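Side-chain contact in putative pachytene checkpoint protein 2 (Caenorhabditis elegans, PDB 4XGU), which is an AAA+ ATPase of the PCH2 subfamily that binds and hydrolyses ATP and probably plays a key role in chromosome recombination during meiosis: residues Tyr353-Ile358 and Ile403-Cys408. Residues are numbered along the deposited sequence; the frame is centred on the assembly and turned at random.
Sequences YWPQDI and ITLPNC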
loop_
_atom_site.group_PDB
_atom_site.type_symbol
_atom_site.label_atom_id
_atom_site.label_comp_id
_atom_site.label_asym_id
_atom_site.label_seq_id
_atom_site.Cartn_x
_atom_site.Cartn_y
_atom_site.Cartn_z
ATOM N N TYR B 353 43.080 -18.467 46.752
ATOM C CA TYR B 353 41.723 -18.860 47.107
ATOM C C TYR B 353 40.696 -17.952 46.413
ATOM O O TYR B 353 39.557 -18.357 46.168
ATOM C CB TYR B 353 41.564 -18.821 48.631
ATOM C CG TYR B 353 40.477 -19.705 49.212
ATOM C CD1 TYR B 353 39.526 -20.315 48.403
ATOM C CD2 TYR B 353 40.403 -19.922 50.583
ATOM C CE1 TYR B 353 38.534 -21.115 48.941
ATOM C CE2 TYR B 353 39.418 -20.721 51.130
ATOM C CZ TYR B 353 38.487 -21.315 50.305
ATOM O OH TYR B 353 37.505 -22.112 50.847
ATOM N N TRP B 354 41.112 -16.727 46.093
ATOM C CA TRP B 354 40.301 -15.816 45.283
ATOM C C TRP B 354 39.947 -16.471 43.948
ATOM O O TRP B 354 40.713 -17.295 43.441
ATOM C CB TRP B 354 41.045 -14.495 45.038
ATOM C CG TRP B 354 40.888 -13.458 46.126
ATOM C CD1 TRP B 354 41.191 -13.602 47.449
ATOM C CD2 TRP B 354 40.418 -12.117 45.960
ATOM N NE1 TRP B 354 40.925 -12.433 48.124
ATOM C CE2 TRP B 354 40.452 -11.504 47.237
ATOM C CE3 TRP B 354 39.964 -11.367 44.874
ATOM C CZ2 TRP B 354 40.048 -10.187 47.443
ATOM C CZ3 TRP B 354 39.565 -10.060 45.079
ATOM C CH2 TRP B 354 39.610 -9.483 46.356
ATOM N N PRO B 355 38.784 -16.115 43.377
ATOM C CA PRO B 355 38.377 -16.669 42.080
ATOM C C PRO B 355 39.397 -16.387 40.982
ATOM O O PRO B 355 39.839 -15.249 40.814
ATOM C CB PRO B 355 37.046 -15.961 41.791
ATOM C CG PRO B 355 37.026 -14.774 42.700
ATOM C CD PRO B 355 37.767 -15.202 43.922
ATOM N N GLN B 356 39.768 -17.432 40.250
ATOM C CA GLN B 356 40.785 -17.336 39.213
ATOM C C GLN B 356 40.159 -17.499 37.834
ATOM O O GLN B 356 38.947 -17.668 37.713
ATOM C CB GLN B 356 41.864 -18.400 39.425
ATOM C CG GLN B 356 42.333 -18.529 40.861
ATOM C CD GLN B 356 43.214 -17.375 41.292
ATOM O OE1 GLN B 356 43.974 -16.828 40.492
ATOM N NE2 GLN B 356 43.115 -16.995 42.562
ATOM N N ASP B 357 40.990 -17.452 36.799
ATOM C CA ASP B 357 40.523 -17.703 35.440
ATOM C C ASP B 357 40.112 -19.164 35.293
ATOM O O ASP B 357 40.853 -20.071 35.670
ATOM C CB ASP B 357 41.599 -17.342 34.418
ATOM C CG ASP B 357 41.912 -15.857 34.405
ATOM O OD1 ASP B 357 41.066 -15.065 34.875
ATOM O OD2 ASP B 357 43.002 -15.483 33.922
ATOM N N ILE B 358 38.923 -19.377 34.742
ATOM C CA ILE B 358 38.309 -20.697 34.697
ATOM C C ILE B 358 38.489 -21.352 33.323
ATOM O O ILE B 358 37.842 -22.351 33.004
ATOM C CB ILE B 358 36.801 -20.599 35.060
ATOM C CG1 ILE B 358 36.254 -21.937 35.567
ATOM C CG2 ILE B 358 35.987 -20.036 33.897
ATOM C CD1 ILE B 358 34.794 -21.876 35.927
ATOM N N ILE B 403 33.146 -4.294 50.968
ATOM C CA ILE B 403 32.501 -5.600 50.932
ATOM C C ILE B 403 33.498 -6.746 51.087
ATOM O O ILE B 403 34.530 -6.780 50.417
ATOM C CB ILE B 403 31.722 -5.795 49.620
ATOM C CG1 ILE B 403 30.868 -4.564 49.320
ATOM C CG2 ILE B 403 30.856 -7.040 49.694
ATOM C CD1 ILE B 403 30.050 -4.688 48.056
ATOM N N THR B 404 33.182 -7.683 51.977
ATOM C CA THR B 404 33.974 -8.899 52.112
ATOM C C THR B 404 33.699 -9.805 50.916
ATOM O O THR B 404 32.632 -9.728 50.308
ATOM C CB THR B 404 33.656 -9.652 53.419
ATOM O OG1 THR B 404 32.431 -10.381 53.272
ATOM C CG2 THR B 404 33.529 -8.676 54.582
ATOM N N LEU B 405 34.659 -10.657 50.575
ATOM C CA LEU B 405 34.507 -11.553 49.429
ATOM C C LEU B 405 33.332 -12.538 49.576
ATOM O O LEU B 405 32.591 -12.741 48.610
ATOM C CB LEU B 405 35.811 -12.319 49.174
ATOM C CG LEU B 405 35.988 -12.931 47.781
ATOM C CD1 LEU B 405 37.450 -12.961 47.414
ATOM C CD2 LEU B 405 35.416 -14.336 47.705
ATOM N N PRO B 406 33.160 -13.163 50.761
ATOM C CA PRO B 406 31.993 -14.046 50.885
ATOM C C PRO B 406 30.663 -13.312 50.724
ATOM O O PRO B 406 29.750 -13.835 50.086
ATOM C CB PRO B 406 32.129 -14.609 52.302
ATOM C CG PRO B 406 33.581 -14.536 52.594
ATOM C CD PRO B 406 34.037 -13.268 51.943
ATOM N N ASN B 407 30.559 -12.116 51.295
ATOM C CA ASN B 407 29.346 -11.319 51.155
ATOM C C ASN B 407 29.170 -10.808 49.730
ATOM O O ASN B 407 28.048 -10.693 49.235
ATOM C CB ASN B 407 29.358 -10.146 52.136
ATOM C CG ASN B 407 28.284 -10.268 53.197
ATOM O OD1 ASN B 407 27.241 -10.882 52.970
ATOM N ND2 ASN B 407 28.532 -9.682 54.363
ATOM N N CYS B 408 30.289 -10.504 49.079
ATOM C CA CYS B 408 30.283 -10.025 47.702
ATOM C C CYS B 408 29.595 -11.010 46.765
ATOM O O CYS B 408 28.813 -10.620 45.899
ATOM C CB CYS B 408 31.710 -9.766 47.227
ATOM S SG CYS B 408 31.859 -9.553 45.447
#
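One methyl group of Leu405 makes nearly all of this contact: CD1 sits over a face of the Trp354 indole, above its five-membered ring, in a CH-pi interaction. It is 3.4 Å from the centroid of that ring and only 13° off the ring normal. The nearest ring atom is CE2 of Trp354, 3.3 Å from CD1 of Leu405. A branched aliphatic residue suits this place because a single methyl can settle on the electron-rich face of the indole. The leucine has its CG anti to the backbone N (chi1 -160°), which sends CG out from the start of helix 405-420; chi2, away from a staggered value, then sets CD1 over the indole.

A looser apolar touch lies beside it. CD of Pro355 comes within 4.2 Å of the same CD1 of Leu405; this saturated carbon takes the place of an amide hydrogen and offers the methyl a nonpolar surface. No hydrogen bond crosses between the two segments.

Polar bonds instead order each side separately. Thr404 is the N-cap of helix 405-420, its OG1 accepting from Asn407 N at 3.2 Å, while Asp346 accepts from the backbone N of Leu405; a hydroxyl and a carboxylate thus serve amides of the first turn. In the irregular loop, the Gln356 amide can reach back to a nearby carbonyl: NE2 donates to Trp354 O at 2.6 Å from above the carbonyl plane. This bond is short but bent, 132° at the hydrogen. The indole N-H of Trp354 makes a weak hydrogen bond to Val349 O.

Within the C-terminal lid domain, Trp354 also rests on Met336 and Ala339 of helix 324-340, and Leu405 on Phe368 of helix 367-378. The chemistry implies that dispersion and CH-pi attraction join loop to helix start, while polar bonds within each side help hold them in place.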